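PDB 7LAP: aminoglycoside N(3)-acetyltransferase from Streptomyces griseus, which catalyses transfer of an acetyl group to the 3-amino group of aminoglycoside antibiotics, a modification associated with antibiotic resistance. Local coordinates for residues B[19-23]-B[51-55]; B[150-156]-B[166-170]; B[232-238]-B[283-288]. All coordinates share one frame; numbering follows the deposited sequence. Where two conformers were deposited one is given.

Contact 1: B[19-23]-B[51-55]; sequences DGPVT and IGYVS
Val22 and Val54 form a single parallel beta bridge, with Val22 using both of its backbone polar groups. Its N donates to Tyr53 O at 2.7 Å, and its O accepts from Ser55 N at 3.0 Å. Two CA-H...O contacts flank them: Pro21 CA to Tyr53 O, and Val54 CA to Val22 O at 3.6 Å. Pro21 CA also lies at the edge of the Tyr53 ring, close to its plane, while Pro21 CB comes 4.1 Å from Tyr53 CD2. Tyr53 CG is trans to its own N (chi1 178°), which puts the ring beside the proline. Beyond the bridge, Val22 CG1 meets Ile51 CG2 at 4.0 Å, the two side chains crossing at about a right angle. Asp19, in a Schellman motif, ends helix 7-18 and Gly20 follows with positive phi; Gly52, also at positive phi, is the first residue out of helix 48-51. Ser18 OG bonds to both Gly20 O and Tyr53 N. Pro21 packs on Trp96 and Tyr53 on Pro86, both of the second subunit. The bridge ties the link between helices 7-18 and 24-34 to that between helices 48-51 and 58-69, with Ile27 touching Val22 and Val54.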
loop_
_atom_site.group_PDB
_atom_site.type_symbol
_atom_site.label_atom_id
_atom_site.label_comp_id
_atom_site.label_asym_id
_atom_site.label_seq_id
_atom_site.Cartn_x
_atom_site.Cartn_y
_atom_site.Cartn_z
ATOM N N ASP B 19 -0.187 -24.716 7.507
ATOM C CA ASP B 19 0.782 -25.806 7.694
ATOM C C ASP B 19 1.998 -25.649 6.779
ATOM O O ASP B 19 2.462 -26.596 6.142
ATOM C CB ASP B 19 0.126 -27.168 7.485
ATOM C CG ASP B 19 0.889 -28.274 8.186
ATOM O OD1 ASP B 19 1.348 -28.063 9.344
ATOM O OD2 ASP B 19 1.033 -29.348 7.573
ATOM N N GLY B 20 2.526 -24.437 6.726
ATOM C CA GLY B 20 3.724 -24.183 5.982
ATOM C C GLY B 20 3.445 -23.201 4.875
ATOM O O GLY B 20 2.289 -22.825 4.633
ATOM N N PRO B 21 4.509 -22.781 4.181
ATOM C CA PRO B 21 4.367 -21.807 3.086
ATOM C C PRO B 21 3.390 -22.259 2.010
ATOM O O PRO B 21 3.308 -23.439 1.656
ATOM C CB PRO B 21 5.788 -21.702 2.504
ATOM C CG PRO B 21 6.709 -22.274 3.590
ATOM C CD PRO B 21 5.877 -23.312 4.298
ATOM N N VAL B 22 2.669 -21.296 1.468
ATOM C CA VAL B 22 1.755 -21.518 0.352
ATOM C C VAL B 22 2.427 -20.942 -0.886
ATOM O O VAL B 22 2.778 -19.756 -0.903
ATOM C CB VAL B 22 0.391 -20.857 0.606
ATOM C CG1 VAL B 22 -0.480 -21.020 -0.581
ATOM C CG2 VAL B 22 -0.301 -21.473 1.892
ATOM N N THR B 23 2.653 -21.776 -1.897
ATOM C CA THR B 23 3.427 -21.330 -3.047
ATOM C C THR B 23 2.541 -21.015 -4.251
ATOM O O THR B 23 1.370 -21.387 -4.318
ATOM C CB THR B 23 4.421 -22.397 -3.444
ATOM O OG1 THR B 23 3.674 -23.524 -3.942
ATOM C CG2 THR B 23 5.265 -22.778 -2.238
ATOM N N ILE B 51 -5.525 -17.118 3.383
ATOM C CA ILE B 51 -4.834 -18.161 2.624
ATOM C C ILE B 51 -3.775 -18.842 3.485
ATOM O O ILE B 51 -3.555 -20.051 3.377
ATOM C CB ILE B 51 -4.218 -17.565 1.341
ATOM C CG1 ILE B 51 -5.304 -16.931 0.476
ATOM C CG2 ILE B 51 -3.464 -18.630 0.528
ATOM C CD1 ILE B 51 -4.756 -16.143 -0.796
ATOM N N GLY B 52 -3.116 -18.081 4.359
ATOM C CA GLY B 52 -2.006 -18.576 5.145
ATOM C C GLY B 52 -0.760 -17.761 4.855
ATOM O O GLY B 52 -0.850 -16.611 4.398
ATOM N N TYR B 53 0.396 -18.394 5.050
ATOM C CA TYR B 53 1.665 -17.707 4.774
ATOM C C TYR B 53 1.959 -17.856 3.288
ATOM O O TYR B 53 2.334 -18.937 2.820
ATOM C CB TYR B 53 2.807 -18.264 5.638
ATOM C CG TYR B 53 4.090 -17.547 5.264
ATOM C CD1 TYR B 53 4.390 -16.288 5.772
ATOM C CD2 TYR B 53 4.965 -18.102 4.333
ATOM C CE1 TYR B 53 5.569 -15.602 5.368
ATOM C CE2 TYR B 53 6.113 -17.431 3.924
ATOM C CZ TYR B 53 6.421 -16.189 4.434
ATOM O OH TYR B 53 7.588 -15.554 3.968
ATOM N N VAL B 54 1.763 -16.789 2.512
ATOM C CA VAL B 54 1.937 -16.873 1.071
ATOM C C VAL B 54 3.356 -16.415 0.739
ATOM O O VAL B 54 3.721 -15.264 0.992
ATOM C CB VAL B 54 0.891 -16.045 0.312
ATOM C CG1 VAL B 54 1.242 -16.032 -1.210
ATOM C CG2 VAL B 54 -0.502 -16.636 0.503
ATOM N N SER B 55 4.154 -17.327 0.185
ATOM C CA SER B 55 5.564 -17.075 -0.118
ATOM C C SER B 55 5.646 -16.076 -1.266
ATOM O O SER B 55 5.428 -16.436 -2.429
ATOM C CB SER B 55 6.257 -18.388 -0.478
ATOM O OG SER B 55 7.592 -18.188 -0.917
#

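Contact 2: B[150-156]-B[166-170]; sequences ALMDAHP and PLARL
The backbones come closest where Leu151 CA lies 5.3 Å from Pro166 CA, so the last turn of helix 148-152 meets the first turn of helix 166-172. From that first turn Arg169 sends an extended chain, straight from CG to NE, to the backbone carbonyls around the other helix's end. The guanidinium meets Asp153 O end-on and close to its own plane, NH1 at 2.7 Å and NH2 at 2.9 Å both donating to this one atom. The NH1 bond uses a lone pair in the carbonyl plane, whereas NH2 comes nearly straight along the C=O bond. NH1 also donates to Ala150 O at 2.8 Å, which sits well out of the guanidinium plane. Ala150 O lies in the last turn of its helix, where the helix dipole would probably favour the arginine's charge. Nearer its backbone, Arg169 CB packs on Leu151 CD2 at 3.8 Å as the two side chains run past each other in opposite directions. Pro166 CD stands over the centre of the His155 ring, 3.7 Å from the centroid, a CH-pi contact; the ring is fixed by Ser134 OG at ND1 and Pro160 O at NE2. Met152 CE touches Pro166 CB. Leu151 and Leu170 touch Thr41 of strand 41-46, while Met152 reaches strands 74-78 and 141-145.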
loop_
_atom_site.group_PDB
_atom_site.type_symbol
_atom_site.label_atom_id
_atom_site.label_comp_id
_atom_site.label_asym_id
_atom_site.label_seq_id
_atom_site.Cartn_x
_atom_site.Cartn_y
_atom_site.Cartn_z
ATOM N N ALA B 150 -10.576 -2.938 -22.907
ATOM C CA ALA B 150 -12.006 -2.762 -23.166
ATOM C C ALA B 150 -12.834 -2.866 -21.883
ATOM O O ALA B 150 -13.867 -2.199 -21.753
ATOM C CB ALA B 150 -12.489 -3.796 -24.185
ATOM N N LEU B 151 -12.414 -3.692 -20.925
ATOM C CA LEU B 151 -13.168 -3.779 -19.676
ATOM C C LEU B 151 -13.127 -2.463 -18.908
ATOM O O LEU B 151 -14.139 -2.042 -18.332
ATOM C CB LEU B 151 -12.619 -4.908 -18.791
ATOM C CG LEU B 151 -13.058 -6.337 -19.137
ATOM C CD1 LEU B 151 -12.237 -7.346 -18.362
ATOM C CD2 LEU B 151 -14.549 -6.522 -18.897
ATOM N N MET B 152 -11.965 -1.806 -18.868
ATOM C CA MET B 152 -11.777 -0.603 -18.059
ATOM C C MET B 152 -12.110 0.687 -18.790
ATOM O O MET B 152 -12.222 1.741 -18.146
ATOM C CB MET B 152 -10.333 -0.528 -17.591
ATOM C CG MET B 152 -9.923 -1.743 -16.698
ATOM S SD MET B 152 -10.825 -1.806 -15.138
ATOM C CE MET B 152 -12.086 -3.061 -15.469
ATOM N N ASP B 153 -12.230 0.626 -20.107
ATOM C CA ASP B 153 -12.242 1.820 -20.944
ATOM C C ASP B 153 -13.439 2.707 -20.625
ATOM O O ASP B 153 -14.553 2.218 -20.433
ATOM C CB ASP B 153 -12.289 1.421 -22.425
ATOM C CG ASP B 153 -12.191 2.625 -23.358
ATOM O OD1 ASP B 153 -11.185 3.357 -23.252
ATOM O OD2 ASP B 153 -13.101 2.835 -24.193
ATOM N N ALA B 154 -13.196 4.012 -20.555
ATOM C CA ALA B 154 -14.256 5.012 -20.464
ATOM C C ALA B 154 -15.298 4.660 -19.400
ATOM O O ALA B 154 -16.484 4.561 -19.690
ATOM C CB ALA B 154 -14.935 5.190 -21.834
ATOM N N HIS B 155 -14.849 4.477 -18.156
ATOM C CA HIS B 155 -15.791 4.220 -17.066
ATOM C C HIS B 155 -16.854 5.323 -17.012
ATOM O O HIS B 155 -16.504 6.514 -16.903
ATOM C CB HIS B 155 -15.046 4.153 -15.744
ATOM C CG HIS B 155 -15.788 3.435 -14.658
ATOM N ND1 HIS B 155 -15.157 2.584 -13.777
ATOM C CD2 HIS B 155 -17.096 3.451 -14.296
ATOM C CE1 HIS B 155 -16.040 2.110 -12.910
ATOM N NE2 HIS B 155 -17.227 2.617 -13.205
ATOM N N PRO B 156 -18.146 4.982 -17.088
ATOM C CA PRO B 156 -19.190 6.017 -17.131
ATOM C C PRO B 156 -19.188 6.824 -15.851
ATOM O O PRO B 156 -19.182 6.262 -14.750
ATOM C CB PRO B 156 -20.487 5.214 -17.270
ATOM C CG PRO B 156 -20.058 3.910 -17.844
ATOM C CD PRO B 156 -18.713 3.634 -17.244
ATOM N N PRO B 166 -17.917 -1.115 -16.435
ATOM C CA PRO B 166 -17.081 -2.326 -16.399
ATOM C C PRO B 166 -17.796 -3.544 -15.858
ATOM O O PRO B 166 -17.612 -4.649 -16.393
ATOM C CB PRO B 166 -15.913 -1.910 -15.498
ATOM C CG PRO B 166 -15.756 -0.404 -15.830
ATOM C CD PRO B 166 -17.169 0.097 -16.043
ATOM N N LEU B 167 -18.609 -3.384 -14.817
ATOM C CA LEU B 167 -19.271 -4.553 -14.257
ATOM C C LEU B 167 -20.247 -5.152 -15.268
ATOM O O LEU B 167 -20.318 -6.375 -15.410
ATOM C CB LEU B 167 -19.968 -4.183 -12.952
ATOM C CG LEU B 167 -19.012 -3.856 -11.787
ATOM C CD1 LEU B 167 -19.803 -3.324 -10.546
ATOM C CD2 LEU B 167 -18.161 -5.077 -11.410
ATOM N N ALA B 168 -20.968 -4.305 -16.014
ATOM C CA ALA B 168 -21.824 -4.807 -17.088
ATOM C C ALA B 168 -21.010 -5.542 -18.140
ATOM O O ALA B 168 -21.446 -6.572 -18.670
ATOM C CB ALA B 168 -22.602 -3.665 -17.742
ATOM N N ARG B 169 -19.816 -5.038 -18.445
ATOM C CA ARG B 169 -18.969 -5.698 -19.423
ATOM C C ARG B 169 -18.432 -7.023 -18.917
ATOM O O ARG B 169 -18.204 -7.940 -19.720
ATOM C CB ARG B 169 -17.816 -4.788 -19.813
ATOM C CG ARG B 169 -18.288 -3.524 -20.500
ATOM C CD ARG B 169 -17.118 -2.583 -20.771
ATOM N NE ARG B 169 -17.563 -1.200 -20.738
ATOM C CZ ARG B 169 -16.758 -0.154 -20.563
ATOM N NH1 ARG B 169 -15.452 -0.322 -20.404
ATOM N NH2 ARG B 169 -17.267 1.070 -20.555
ATOM N N LEU B 170 -18.168 -7.138 -17.606
ATOM C CA LEU B 170 -17.785 -8.431 -17.059
ATOM C C LEU B 170 -18.890 -9.459 -17.278
ATOM O O LEU B 170 -18.624 -10.596 -17.684
ATOM C CB LEU B 170 -17.472 -8.292 -15.571
ATOM C CG LEU B 170 -17.083 -9.567 -14.834
ATOM C CD1 LEU B 170 -15.711 -10.020 -15.266
ATOM C CD2 LEU B 170 -17.144 -9.330 -13.299
#

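Contact 3: B[232-238]-B[283-288]; sequences FDYSSAV and WIEEHL
With CG anti to the carbonyl carbon in both Phe232 and Leu288 (chi1 -56° and -65°) and Leu288 extended at chi2, Leu288 CD1 reaches the root of the phenyl group, 3.4 Å from Phe232 CB. The arrangement is an Asx turn with the short helical-like turn that follows it, laid on the last turns of helix 273-289. Asp233 OD1 takes the N-H of Ser235 at 2.7 Å, met from above the carboxylate plane; this Asx turn lies between Phe232 and the 235-237 turn, and Phe232, Tyr234 and Ala237 all touch the helix. Across the junction the contact is apolar. Ile284 CG2 lies over one face of the Phe232 ring, 4.0 Å from its centroid, a CH-pi contact made at about a right angle between the side chains. Leu288 CD1 touches two aromatic residues, also coming 4.1 Å from Tyr234 CE1. The Tyr234 ring further touches Trp283, CD1 against CZ3, and has Ile284 CG1 at its edge; its hydroxyl, beside Ile284 CD1, is hydrogen-bonded to Glu194 OE2. Beyond it, Trp283 CH2 receives both Ala237 CB at 3.7 Å and Val238 CG2. Helix 244-254 covers another part of this cluster, with Ile248 and Ser251 on Trp283 and Val247 on Val238. Ala237 CB also reaches His287, about equally near its CB and CD2. That imidazole lies over the indole, offset toward the rim, with ND1 3.6 Å above the plane of Trp283. Its rotation is set within the helix, since ND1 donates to Trp283 O at 3.0 Å, the same oxygen that the backbone N of His287 reaches from the opposite face of the carbonyl plane.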
loop_
_atom_site.group_PDB
_atom_site.type_symbol
_atom_site.label_atom_id
_atom_site.label_comp_id
_atom_site.label_asym_id
_atom_site.label_seq_id
_atom_site.Cartn_x
_atom_site.Cartn_y
_atom_site.Cartn_z
ATOM N N PHE B 232 -31.303 0.120 -1.402
ATOM C CA PHE B 232 -32.674 0.060 -0.918
ATOM C C PHE B 232 -32.643 -0.021 0.594
ATOM O O PHE B 232 -31.583 -0.170 1.209
ATOM C CB PHE B 232 -33.429 -1.143 -1.489
ATOM C CG PHE B 232 -33.446 -1.189 -2.983
ATOM C CD1 PHE B 232 -32.396 -1.758 -3.682
ATOM C CD2 PHE B 232 -34.504 -0.651 -3.692
ATOM C CE1 PHE B 232 -32.397 -1.783 -5.065
ATOM C CE2 PHE B 232 -34.510 -0.679 -5.074
ATOM C CZ PHE B 232 -33.459 -1.242 -5.757
ATOM N N ASP B 233 -33.812 0.073 1.205
ATOM C CA ASP B 233 -33.931 -0.359 2.586
ATOM C C ASP B 233 -34.232 -1.848 2.549
ATOM O O ASP B 233 -35.314 -2.264 2.117
ATOM C CB ASP B 233 -34.998 0.408 3.360
ATOM C CG ASP B 233 -34.975 0.062 4.830
ATOM O OD1 ASP B 233 -34.278 -0.908 5.198
ATOM O OD2 ASP B 233 -35.619 0.769 5.629
ATOM N N TYR B 234 -33.266 -2.640 2.981
ATOM C CA TYR B 234 -33.413 -4.079 3.093
ATOM C C TYR B 234 -33.960 -4.519 4.448
ATOM O O TYR B 234 -33.831 -5.696 4.798
ATOM C CB TYR B 234 -32.067 -4.733 2.842
ATOM C CG TYR B 234 -31.465 -4.448 1.490
ATOM C CD1 TYR B 234 -31.893 -5.136 0.366
ATOM C CD2 TYR B 234 -30.444 -3.518 1.342
ATOM C CE1 TYR B 234 -31.328 -4.904 -0.865
ATOM C CE2 TYR B 234 -29.865 -3.286 0.122
ATOM C CZ TYR B 234 -30.312 -3.979 -0.984
ATOM O OH TYR B 234 -29.742 -3.750 -2.220
ATOM N N SER B 235 -34.558 -3.593 5.209
ATOM C CA SER B 235 -35.093 -3.876 6.542
ATOM C C SER B 235 -36.023 -5.080 6.573
ATOM O O SER B 235 -35.976 -5.896 7.496
ATOM C CB SER B 235 -35.852 -2.658 7.054
ATOM O OG SER B 235 -37.116 -2.583 6.407
ATOM N N SER B 236 -36.909 -5.181 5.584
ATOM C CA SER B 236 -37.918 -6.230 5.603
ATOM C C SER B 236 -37.355 -7.572 5.158
ATOM O O SER B 236 -37.847 -8.618 5.592
ATOM C CB SER B 236 -39.096 -5.839 4.708
ATOM O OG SER B 236 -38.637 -5.286 3.487
ATOM N N ALA B 237 -36.331 -7.570 4.313
ATOM C CA ALA B 237 -35.833 -8.810 3.742
ATOM C C ALA B 237 -34.614 -9.362 4.458
ATOM O O ALA B 237 -34.225 -10.502 4.191
ATOM C CB ALA B 237 -35.503 -8.609 2.263
ATOM N N VAL B 238 -34.002 -8.599 5.362
ATOM C CA VAL B 238 -32.701 -8.934 5.915
ATOM C C VAL B 238 -32.744 -8.790 7.432
ATOM O O VAL B 238 -32.964 -7.685 7.938
ATOM C CB VAL B 238 -31.585 -8.050 5.326
ATOM C CG1 VAL B 238 -30.226 -8.421 5.901
ATOM C CG2 VAL B 238 -31.566 -8.167 3.813
ATOM N N TRP B 283 -33.645 -11.424 -6.797
ATOM C CA TRP B 283 -33.779 -11.403 -5.345
ATOM C C TRP B 283 -34.295 -10.049 -4.870
ATOM O O TRP B 283 -35.243 -9.971 -4.082
ATOM C CB TRP B 283 -32.434 -11.731 -4.699
ATOM C CG TRP B 283 -32.529 -11.971 -3.221
ATOM C CD1 TRP B 283 -32.648 -13.176 -2.586
ATOM C CD2 TRP B 283 -32.518 -10.972 -2.196
ATOM N NE1 TRP B 283 -32.718 -12.984 -1.226
ATOM C CE2 TRP B 283 -32.634 -11.640 -0.962
ATOM C CE3 TRP B 283 -32.415 -9.575 -2.203
ATOM C CZ2 TRP B 283 -32.659 -10.960 0.255
ATOM C CZ3 TRP B 283 -32.434 -8.902 -0.999
ATOM C CH2 TRP B 283 -32.553 -9.595 0.215
ATOM N N ILE B 284 -33.691 -8.967 -5.361
ATOM C CA ILE B 284 -34.057 -7.638 -4.891
ATOM C C ILE B 284 -35.473 -7.289 -5.314
ATOM O O ILE B 284 -36.245 -6.716 -4.537
ATOM C CB ILE B 284 -33.045 -6.600 -5.406
ATOM C CG1 ILE B 284 -31.675 -6.848 -4.773
ATOM C CG2 ILE B 284 -33.555 -5.193 -5.136
ATOM C CD1 ILE B 284 -30.581 -5.975 -5.356
ATOM N N GLU B 285 -35.840 -7.631 -6.547
ATOM C CA GLU B 285 -37.160 -7.261 -7.034
ATOM C C GLU B 285 -38.251 -8.084 -6.370
ATOM O O GLU B 285 -39.352 -7.572 -6.118
ATOM C CB GLU B 285 -37.198 -7.405 -8.549
ATOM C CG GLU B 285 -36.328 -6.346 -9.217
ATOM C CD GLU B 285 -36.311 -6.452 -10.722
ATOM O OE1 GLU B 285 -36.688 -7.527 -11.237
ATOM O OE2 GLU B 285 -35.923 -5.459 -11.390
ATOM N N GLU B 286 -37.969 -9.347 -6.055
ATOM C CA GLU B 286 -39.007 -10.148 -5.420
ATOM C C GLU B 286 -39.166 -9.787 -3.950
ATOM O O GLU B 286 -40.292 -9.655 -3.466
ATOM C CB GLU B 286 -38.717 -11.637 -5.601
ATOM C CG GLU B 286 -38.878 -12.059 -7.052
ATOM C CD GLU B 286 -38.529 -13.515 -7.309
ATOM O OE1 GLU B 286 -37.835 -14.135 -6.471
ATOM O OE2 GLU B 286 -38.946 -14.032 -8.371
ATOM N N HIS B 287 -38.065 -9.576 -3.233
ATOM C CA HIS B 287 -38.204 -9.221 -1.825
ATOM C C HIS B 287 -38.731 -7.800 -1.635
ATOM O O HIS B 287 -39.440 -7.534 -0.658
ATOM C CB HIS B 287 -36.870 -9.409 -1.106
ATOM C CG HIS B 287 -36.549 -10.842 -0.810
ATOM N ND1 HIS B 287 -36.168 -11.738 -1.787
ATOM C CD2 HIS B 287 -36.580 -11.542 0.350
ATOM C CE1 HIS B 287 -35.966 -12.925 -1.239
ATOM N NE2 HIS B 287 -36.205 -12.832 0.056
ATOM N N LEU B 288 -38.439 -6.884 -2.556
ATOM C CA LEU B 288 -38.718 -5.478 -2.311
ATOM C C LEU B 288 -39.895 -4.909 -3.087
ATOM O O LEU B 288 -40.269 -3.757 -2.834
ATOM C CB LEU B 288 -37.476 -4.634 -2.607
ATOM C CG LEU B 288 -36.354 -4.969 -1.636
ATOM C CD1 LEU B 288 -35.194 -4.037 -1.848
ATOM C CD2 LEU B 288 -36.855 -4.908 -0.208
#

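How the contacts relate
The three contacts follow one another along the chain and lie in separate parts of the subunit. Contacts 1 and 2 are on opposite sides of the chain's centre, about 34 Å between their centres, and contacts 1 and 3 are about 40 Å apart between centres. Contacts 2 and 3 are nearer neighbours, yet still about 12 Å at their closest atoms. Contact 2 lies nearest the middle of the subunit, its centre about 13 Å from the centre of the chain, against about 24 Å for contact 1 and 22 Å for contact 3. Contact 1 also borders the second subunit, whereas no other chain of the assembly touches contacts 2 and 3.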